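Local structure of aminoglycoside N(3)-acetyltransferase, AAC(3)-IVa (Escherichia coli, 6MN3) at residues 59-73 with 99-113. The protein probably confers resistance to 2-deoxystreptamine antibiotics such as gentamicin and apramycin by transferring an acetyl group from acetyl-CoA to their N3 amine. Numbering follows the deposited sequence.
Sequences TLVMPSWSGLDDEPF and RSAHPFAFAAAGPQA
F73, with CG anti to its backbone N (chi1 -176°), and R99, extended from CG to NE, bring the CZ end of the ring over the face of the guanidinium. F73 CZ sits above its centre, 3.5 Å from R99 CZ, with the two planes 71° apart. Two nitrogens grip S64 side-on, both partners tilted from the guanidinium plane: R99 NE donates to S64 OG at 2.8 Å, while R99 NH2 reaches S64 O from above the carbonyl plane. S78 O accepts a hydrogen bond from R99 NH1, and W92 makes a cation-pi contact with R99, so several partners restrain the guanidinium. F73 CZ touches A105 CB (3.5 Å), and H102 O lies over one face of its ring.

W65 meets F106 in an offset edge-to-face pair, its CZ3 end toward the F106 face, and P63 CA makes a CH-pi contact with F106, 4.0 Å from the ring centroid. Paired backbone bonds join L60 to A109 and M62 to A107. At the far end T59 OG1 takes the N-H of Q112 (2.8 Å), just before helix 113-117. L60, M62, A107 and A109 face helix 86-91, and V61 and A108 face helix 113-117: an antiparallel strand pair within the mixed, helix-flanked central sheet of this Antibiotic_NAT enzyme.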
ATOM      1  N   THR A  59      10.593  -8.103  -7.687  1.00 33.84           N
ATOM      2  CA  THR A  59       9.207  -7.911  -8.089  1.00 32.01           C
ATOM      3  C   THR A  59       8.667  -6.653  -7.430  1.00 31.67           C
ATOM      4  O   THR A  59       8.767  -6.495  -6.209  1.00 37.75           O
ATOM      5  CB  THR A  59       8.347  -9.119  -7.716  1.00 31.28           C
ATOM      6  OG1 THR A  59       8.857 -10.284  -8.376  1.00 33.98           O
ATOM      7  CG2 THR A  59       6.903  -8.893  -8.141  1.00 29.84           C
ATOM      8  N   LEU A  60       8.102  -5.763  -8.241  1.00 33.21           N
ATOM      9  CA  LEU A  60       7.567  -4.487  -7.781  1.00 29.55           C
ATOM     10  C   LEU A  60       6.050  -4.567  -7.710  1.00 32.94           C
ATOM     11  O   LEU A  60       5.404  -4.979  -8.677  1.00 35.89           O
ATOM     12  CB  LEU A  60       7.992  -3.358  -8.720  1.00 25.43           C
ATOM     13  CG  LEU A  60       7.348  -1.991  -8.505  1.00 27.82           C
ATOM     14  CD1 LEU A  60       7.734  -1.431  -7.145  1.00 21.52           C
ATOM     15  CD2 LEU A  60       7.754  -1.043  -9.625  1.00 23.06           C
ATOM     16  N   VAL A  61       5.486  -4.175  -6.569  1.00 34.70           N
ATOM     17  CA  VAL A  61       4.048  -4.248  -6.339  1.00 35.02           C
ATOM     18  C   VAL A  61       3.539  -2.873  -5.931  1.00 39.45           C
ATOM     19  O   VAL A  61       4.196  -2.156  -5.170  1.00 37.16           O
ATOM     20  CB  VAL A  61       3.689  -5.296  -5.264  1.00 34.29           C
ATOM     21  CG1 VAL A  61       2.200  -5.587  -5.296  1.00 28.63           C
ATOM     22  CG2 VAL A  61       4.491  -6.573  -5.471  1.00 37.72           C
ATOM     23  N   MET A  62       2.363  -2.510  -6.435  1.00 38.00           N
ATOM     24  CA  MET A  62       1.717  -1.246  -6.120  1.00 31.59           C
ATOM     25  C   MET A  62       0.219  -1.460  -5.971  1.00 33.69           C
ATOM     26  O   MET A  62      -0.358  -2.328  -6.636  1.00 33.31           O
ATOM     27  CB  MET A  62       1.962  -0.188  -7.205  1.00 30.30           C
ATOM     28  CG  MET A  62       3.397   0.255  -7.338  1.00 32.37           C
ATOM     29  SD  MET A  62       3.525   1.605  -8.513  1.00 40.64           S
ATOM     30  CE  MET A  62       5.269   1.545  -8.908  1.00 40.80           C
ATOM     31  N   PRO A  63      -0.434  -0.684  -5.109  1.00 36.21           N
ATOM     32  CA  PRO A  63      -1.899  -0.704  -5.077  1.00 37.05           C
ATOM     33  C   PRO A  63      -2.458  -0.218  -6.405  1.00 41.11           C
ATOM     34  O   PRO A  63      -1.837   0.581  -7.110  1.00 40.62           O
ATOM     35  CB  PRO A  63      -2.245   0.256  -3.932  1.00 39.90           C
ATOM     36  CG  PRO A  63      -1.046   1.133  -3.796  1.00 41.45           C
ATOM     37  CD  PRO A  63       0.130   0.265  -4.134  1.00 37.92           C
ATOM     38  N   SER A  64      -3.645  -0.717  -6.749  1.00 51.17           N
ATOM     39  CA  SER A  64      -4.207  -0.436  -8.063  1.00 52.00           C
ATOM     40  C   SER A  64      -5.719  -0.613  -8.085  1.00 56.52           C
ATOM     41  O   SER A  64      -6.268  -1.141  -9.057  1.00 60.72           O
ATOM     42  CB  SER A  64      -3.556  -1.344  -9.112  1.00 52.24           C
ATOM     43  OG  SER A  64      -3.773  -0.857 -10.423  1.00 62.08           O
ATOM     44  N   TRP A  65      -6.403  -0.175  -7.031  1.00 57.04           N
ATOM     45  CA  TRP A  65      -7.848  -0.318  -6.966  1.00 61.18           C
ATOM     46  C   TRP A  65      -8.542   0.940  -7.487  1.00 62.94           C
ATOM     47  O   TRP A  65      -7.934   2.001  -7.645  1.00 60.65           O
ATOM     48  CB  TRP A  65      -8.300  -0.635  -5.540  1.00 60.28           C
ATOM     49  CG  TRP A  65      -7.811   0.321  -4.503  1.00 59.23           C
ATOM     50  CD1 TRP A  65      -8.262   1.589  -4.276  1.00 54.86           C
ATOM     51  CD2 TRP A  65      -6.785   0.079  -3.534  1.00 55.49           C
ATOM     52  NE1 TRP A  65      -7.574   2.155  -3.230  1.00 54.75           N
ATOM     53  CE2 TRP A  65      -6.661   1.248  -2.756  1.00 53.25           C
ATOM     54  CE3 TRP A  65      -5.957  -1.011  -3.250  1.00 52.35           C
ATOM     55  CZ2 TRP A  65      -5.743   1.357  -1.716  1.00 48.59           C
ATOM     56  CZ3 TRP A  65      -5.046  -0.901  -2.217  1.00 46.40           C
ATOM     57  CH2 TRP A  65      -4.946   0.274  -1.462  1.00 48.32           C
ATOM     58  N   SER A  66      -9.844   0.805  -7.749  1.00 63.33           N
ATOM     59  CA  SER A  66     -10.624   1.847  -8.409  1.00 71.03           C
ATOM     60  C   SER A  66     -11.344   2.765  -7.430  1.00 78.96           C
ATOM     61  O   SER A  66     -11.446   3.972  -7.679  1.00 79.91           O
ATOM     62  CB  SER A  66     -11.649   1.215  -9.353  1.00 72.10           C
ATOM     63  OG  SER A  66     -11.029   0.721 -10.525  1.00 71.95           O
ATOM     64  N   GLY A  67     -11.861   2.219  -6.331  1.00 78.74           N
ATOM     65  CA  GLY A  67     -12.652   2.990  -5.398  1.00 81.35           C
ATOM     66  C   GLY A  67     -14.102   3.171  -5.785  1.00 84.24           C
ATOM     67  O   GLY A  67     -14.889   3.651  -4.959  1.00 90.41           O
ATOM     68  N   LEU A  68     -14.485   2.809  -7.007  1.00 84.88           N
ATOM     69  CA  LEU A  68     -15.871   2.921  -7.450  1.00 90.70           C
ATOM     70  C   LEU A  68     -16.631   1.674  -7.014  1.00 97.96           C
ATOM     71  O   LEU A  68     -16.454   0.597  -7.592  1.00 96.39           O
ATOM     72  CB  LEU A  68     -15.935   3.100  -8.965  1.00 89.49           C
ATOM     73  CG  LEU A  68     -15.005   4.154  -9.570  1.00 85.20           C
ATOM     74  CD1 LEU A  68     -14.792   3.887 -11.052  1.00 86.23           C
ATOM     75  CD2 LEU A  68     -15.558   5.554  -9.347  1.00 83.89           C
ATOM     76  N   ASP A  69     -17.477   1.816  -5.994  1.00103.35           N
ATOM     77  CA  ASP A  69     -18.251   0.695  -5.478  1.00105.04           C
ATOM     78  C   ASP A  69     -19.419   0.308  -6.376  1.00113.01           C
ATOM     79  O   ASP A  69     -19.976  -0.781  -6.202  1.00114.30           O
ATOM     80  CB  ASP A  69     -18.777   1.017  -4.076  1.00103.66           C
ATOM     81  CG  ASP A  69     -17.670   1.377  -3.103  1.00102.64           C
ATOM     82  OD1 ASP A  69     -16.483   1.227  -3.463  1.00 99.88           O
ATOM     83  OD2 ASP A  69     -17.991   1.808  -1.975  1.00103.50           O
ATOM     84  N   ASP A  70     -19.801   1.164  -7.323  1.00117.66           N
ATOM     85  CA  ASP A  70     -20.935   0.900  -8.200  1.00122.15           C
ATOM     86  C   ASP A  70     -20.526   0.409  -9.581  1.00119.21           C
ATOM     87  O   ASP A  70     -21.389  -0.054 -10.336  1.00118.55           O
ATOM     88  CB  ASP A  70     -21.792   2.165  -8.350  1.00123.41           C
ATOM     89  CG  ASP A  70     -22.180   2.769  -7.016  1.00121.57           C
ATOM     90  OD1 ASP A  70     -22.366   2.005  -6.046  1.00120.49           O
ATOM     91  OD2 ASP A  70     -22.296   4.011  -6.937  1.00121.37           O
ATOM     92  N   GLU A  71     -19.244   0.493  -9.929  1.00115.12           N
ATOM     93  CA  GLU A  71     -18.767   0.108 -11.244  1.00113.85           C
ATOM     94  C   GLU A  71     -17.978  -1.193 -11.172  1.00112.02           C
ATOM     95  O   GLU A  71     -17.164  -1.374 -10.260  1.00110.64           O
ATOM     96  CB  GLU A  71     -17.878   1.206 -11.841  1.00110.41           C
ATOM     97  CG  GLU A  71     -17.610   1.066 -13.328  1.00112.00           C
ATOM     98  CD  GLU A  71     -16.895   2.271 -13.903  1.00111.76           C
ATOM     99  OE1 GLU A  71     -17.580   3.234 -14.307  1.00115.11           O
ATOM    100  OE2 GLU A  71     -15.647   2.260 -13.946  1.00107.54           O
ATOM    101  N   PRO A  72     -18.203  -2.116 -12.103  1.00110.93           N
ATOM    102  CA  PRO A  72     -17.370  -3.321 -12.155  1.00105.82           C
ATOM    103  C   PRO A  72     -15.937  -2.979 -12.529  1.00 98.39           C
ATOM    104  O   PRO A  72     -15.662  -1.977 -13.194  1.00102.21           O
ATOM    105  CB  PRO A  72     -18.042  -4.174 -13.237  1.00109.42           C
ATOM    106  CG  PRO A  72     -18.806  -3.196 -14.071  1.00113.49           C
ATOM    107  CD  PRO A  72     -19.265  -2.130 -13.124  1.00114.24           C
ATOM    108  N   PHE A  73     -15.016  -3.828 -12.085  1.00 93.59           N
ATOM    109  CA  PHE A  73     -13.591  -3.606 -12.278  1.00 83.80           C
ATOM    110  C   PHE A  73     -13.070  -4.457 -13.428  1.00 80.52           C
ATOM    111  O   PHE A  73     -13.413  -5.637 -13.547  1.00 81.57           O
ATOM    112  CB  PHE A  73     -12.815  -3.929 -11.000  1.00 74.35           C
ATOM    113  CG  PHE A  73     -11.346  -3.645 -11.094  1.00 72.30           C
ATOM    114  CD1 PHE A  73     -10.452  -4.644 -11.443  1.00 68.58           C
ATOM    115  CD2 PHE A  73     -10.856  -2.376 -10.836  1.00 70.54           C
ATOM    116  CE1 PHE A  73      -9.101  -4.381 -11.532  1.00 64.99           C
ATOM    117  CE2 PHE A  73      -9.505  -2.107 -10.923  1.00 64.27           C
ATOM    118  CZ  PHE A  73      -8.627  -3.111 -11.272  1.00 62.83           C
ATOM    119  N   ARG A  99      -2.206  -7.627 -12.895  1.00 63.42           N
ATOM    120  CA  ARG A  99      -3.170  -6.857 -12.127  1.00 61.04           C
ATOM    121  C   ARG A  99      -4.274  -7.787 -11.651  1.00 59.75           C
ATOM    122  O   ARG A  99      -4.699  -8.683 -12.386  1.00 62.82           O
ATOM    123  CB  ARG A  99      -3.750  -5.715 -12.966  1.00 57.59           C
ATOM    124  CG  ARG A  99      -4.275  -4.546 -12.162  1.00 56.47           C
ATOM    125  CD  ARG A  99      -4.860  -3.490 -13.080  1.00 61.64           C
ATOM    126  NE  ARG A  99      -5.295  -2.307 -12.347  1.00 65.57           N
ATOM    127  CZ  ARG A  99      -6.061  -1.353 -12.863  1.00 68.22           C
ATOM    128  NH1 ARG A  99      -6.478  -1.441 -14.119  1.00 68.05           N
ATOM    129  NH2 ARG A  99      -6.412  -0.310 -12.122  1.00 68.60           N
ATOM    130  N   SER A 100      -4.723  -7.580 -10.417  1.00 56.38           N
ATOM    131  CA  SER A 100      -5.770  -8.420  -9.857  1.00 59.43           C
ATOM    132  C   SER A 100      -7.089  -8.185 -10.583  1.00 65.15           C
ATOM    133  O   SER A 100      -7.334  -7.113 -11.143  1.00 68.15           O
ATOM    134  CB  SER A 100      -5.932  -8.150  -8.362  1.00 61.02           C
ATOM    135  OG  SER A 100      -4.707  -8.326  -7.671  1.00 60.98           O
ATOM    136  N   ALA A 101      -7.941  -9.203 -10.570  1.00 66.13           N
ATOM    137  CA  ALA A 101      -9.223  -9.164 -11.277  1.00 68.92           C
ATOM    138  C   ALA A 101     -10.384  -8.923 -10.320  1.00 72.98           C
ATOM    139  O   ALA A 101     -11.409  -9.601 -10.378  1.00 80.29           O
ATOM    140  CB  ALA A 101      -9.425 -10.451 -12.067  1.00 71.69           C
ATOM    141  N   HIS A 102     -10.238  -7.951  -9.427  1.00 68.58           N
ATOM    142  CA  HIS A 102     -11.297  -7.574  -8.502  1.00 70.03           C
ATOM    143  C   HIS A 102     -11.127  -6.103  -8.158  1.00 68.12           C
ATOM    144  O   HIS A 102     -10.031  -5.553  -8.309  1.00 68.74           O
ATOM    145  CB  HIS A 102     -11.280  -8.447  -7.237  1.00 72.87           C
ATOM    146  CG  HIS A 102      -9.923  -8.618  -6.630  1.00 74.30           C
ATOM    147  ND1 HIS A 102      -9.342  -7.664  -5.822  1.00 72.88           N
ATOM    148  CD2 HIS A 102      -9.038  -9.641  -6.700  1.00 73.80           C
ATOM    149  CE1 HIS A 102      -8.156  -8.090  -5.426  1.00 69.95           C
ATOM    150  NE2 HIS A 102      -7.947  -9.286  -5.944  1.00 71.22           N
ATOM    151  N   PRO A 103     -12.193  -5.433  -7.703  1.00 70.24           N
ATOM    152  CA  PRO A 103     -12.115  -3.976  -7.495  1.00 69.75           C
ATOM    153  C   PRO A 103     -11.097  -3.537  -6.455  1.00 66.81           C
ATOM    154  O   PRO A 103     -10.831  -2.332  -6.360  1.00 66.11           O
ATOM    155  CB  PRO A 103     -13.541  -3.603  -7.061  1.00 74.74           C
ATOM    156  CG  PRO A 103     -14.156  -4.885  -6.605  1.00 79.14           C
ATOM    157  CD  PRO A 103     -13.556  -5.941  -7.473  1.00 79.94           C
ATOM    158  N   PHE A 104     -10.528  -4.452  -5.675  1.00 66.13           N
ATOM    159  CA  PHE A 104      -9.487  -4.089  -4.722  1.00 64.89           C
ATOM    160  C   PHE A 104      -8.139  -4.589  -5.222  1.00 60.42           C
ATOM    161  O   PHE A 104      -7.429  -5.307  -4.512  1.00 58.92           O
ATOM    162  CB  PHE A 104      -9.809  -4.658  -3.340  1.00 63.20           C
ATOM    163  CG  PHE A 104     -11.265  -4.575  -2.983  1.00 70.92           C
ATOM    164  CD1 PHE A 104     -11.864  -3.348  -2.749  1.00 73.80           C
ATOM    165  CD2 PHE A 104     -12.037  -5.721  -2.893  1.00 73.36           C
ATOM    166  CE1 PHE A 104     -13.205  -3.265  -2.424  1.00 78.41           C
ATOM    167  CE2 PHE A 104     -13.379  -5.644  -2.569  1.00 76.71           C
ATOM    168  CZ  PHE A 104     -13.963  -4.416  -2.334  1.00 80.24           C
ATOM    169  N   ALA A 105      -7.775  -4.194  -6.437  1.00 56.89           N
ATOM    170  CA  ALA A 105      -6.667  -4.814  -7.143  1.00 55.26           C
ATOM    171  C   ALA A 105      -5.326  -4.192  -6.761  1.00 51.60           C
ATOM    172  O   ALA A 105      -5.239  -3.069  -6.255  1.00 50.38           O
ATOM    173  CB  ALA A 105      -6.868  -4.701  -8.654  1.00 56.97           C
ATOM    174  N   PHE A 106      -4.271  -4.960  -7.012  1.00 50.50           N
ATOM    175  CA  PHE A 106      -2.893  -4.502  -6.974  1.00 49.63           C
ATOM    176  C   PHE A 106      -2.269  -4.729  -8.346  1.00 53.01           C
ATOM    177  O   PHE A 106      -2.840  -5.399  -9.212  1.00 55.43           O
ATOM    178  CB  PHE A 106      -2.087  -5.241  -5.896  1.00 45.34           C
ATOM    179  CG  PHE A 106      -2.284  -4.702  -4.507  1.00 48.55           C
ATOM    180  CD1 PHE A 106      -1.262  -4.029  -3.860  1.00 42.41           C
ATOM    181  CD2 PHE A 106      -3.486  -4.881  -3.841  1.00 49.98           C
ATOM    182  CE1 PHE A 106      -1.436  -3.537  -2.579  1.00 41.95           C
ATOM    183  CE2 PHE A 106      -3.666  -4.390  -2.560  1.00 45.43           C
ATOM    184  CZ  PHE A 106      -2.639  -3.717  -1.929  1.00 42.71           C
ATOM    185  N   ALA A 107      -1.084  -4.165  -8.544  1.00 51.65           N
ATOM    186  CA  ALA A 107      -0.320  -4.373  -9.766  1.00 51.01           C
ATOM    187  C   ALA A 107       1.078  -4.841  -9.398  1.00 52.87           C
ATOM    188  O   ALA A 107       1.675  -4.342  -8.441  1.00 53.32           O
ATOM    189  CB  ALA A 107      -0.248  -3.097 -10.612  1.00 45.33           C
ATOM    190  N   ALA A 108       1.596  -5.804 -10.156  1.00 43.77           N
ATOM    191  CA  ALA A 108       2.890  -6.389  -9.844  1.00 42.34           C
ATOM    192  C   ALA A 108       3.623  -6.744 -11.129  1.00 47.76           C
ATOM    193  O   ALA A 108       3.014  -7.221 -12.091  1.00 52.79           O
ATOM    194  CB  ALA A 108       2.739  -7.628  -8.954  1.00 46.09           C
ATOM    195  N   ALA A 109       4.934  -6.505 -11.133  1.00 42.00           N
ATOM    196  CA  ALA A 109       5.792  -6.820 -12.271  1.00 43.05           C
ATOM    197  C   ALA A 109       7.085  -7.422 -11.746  1.00 43.46           C
ATOM    198  O   ALA A 109       7.781  -6.793 -10.944  1.00 39.74           O
ATOM    199  CB  ALA A 109       6.081  -5.573 -13.115  1.00 42.21           C
ATOM    200  N   GLY A 110       7.402  -8.632 -12.199  1.00 42.98           N
ATOM    201  CA  GLY A 110       8.567  -9.346 -11.735  1.00 42.67           C
ATOM    202  C   GLY A 110       8.312 -10.837 -11.671  1.00 52.72           C
ATOM    203  O   GLY A 110       7.205 -11.310 -11.945  1.00 46.57           O
ATOM    204  N   PRO A 111       9.334 -11.614 -11.298  1.00 52.38           N
ATOM    205  CA  PRO A 111       9.169 -13.077 -11.252  1.00 47.55           C
ATOM    206  C   PRO A 111       8.149 -13.548 -10.232  1.00 47.77           C
ATOM    207  O   PRO A 111       7.777 -14.726 -10.260  1.00 50.99           O
ATOM    208  CB  PRO A 111      10.577 -13.583 -10.899  1.00 47.54           C
ATOM    209  CG  PRO A 111      11.498 -12.435 -11.184  1.00 52.37           C
ATOM    210  CD  PRO A 111      10.698 -11.199 -10.931  1.00 50.41           C
ATOM    211  N   GLN A 112       7.683 -12.673  -9.341  1.00 47.46           N
ATOM    212  CA  GLN A 112       6.736 -13.037  -8.296  1.00 45.89           C
ATOM    213  C   GLN A 112       5.367 -12.397  -8.493  1.00 46.76           C
ATOM    214  O   GLN A 112       4.510 -12.510  -7.608  1.00 46.24           O
ATOM    215  CB  GLN A 112       7.299 -12.655  -6.926  1.00 46.84           C
ATOM    216  CG  GLN A 112       6.959 -13.625  -5.821  1.00 59.51           C
ATOM    217  CD  GLN A 112       7.855 -14.844  -5.826  1.00 72.02           C
ATOM    218  OE1 GLN A 112       9.079 -14.726  -5.834  1.00 73.09           O
ATOM    219  NE2 GLN A 112       7.247 -16.026  -5.820  1.00 77.97           N
ATOM    220  N   ALA A 113       5.140 -11.735  -9.631  1.00 49.36           N
ATOM    221  CA  ALA A 113       3.899 -10.990  -9.835  1.00 46.70           C
ATOM    222  C   ALA A 113       2.686 -11.907  -9.835  1.00 54.62           C
ATOM    223  O   ALA A 113       1.641 -11.566  -9.268  1.00 53.93           O
ATOM    224  CB  ALA A 113       3.973 -10.208 -11.145  1.00 48.83           C
TER
HETATM  225  O   HOH W   1     -11.994  -0.307  -5.323  1.00 46.95           O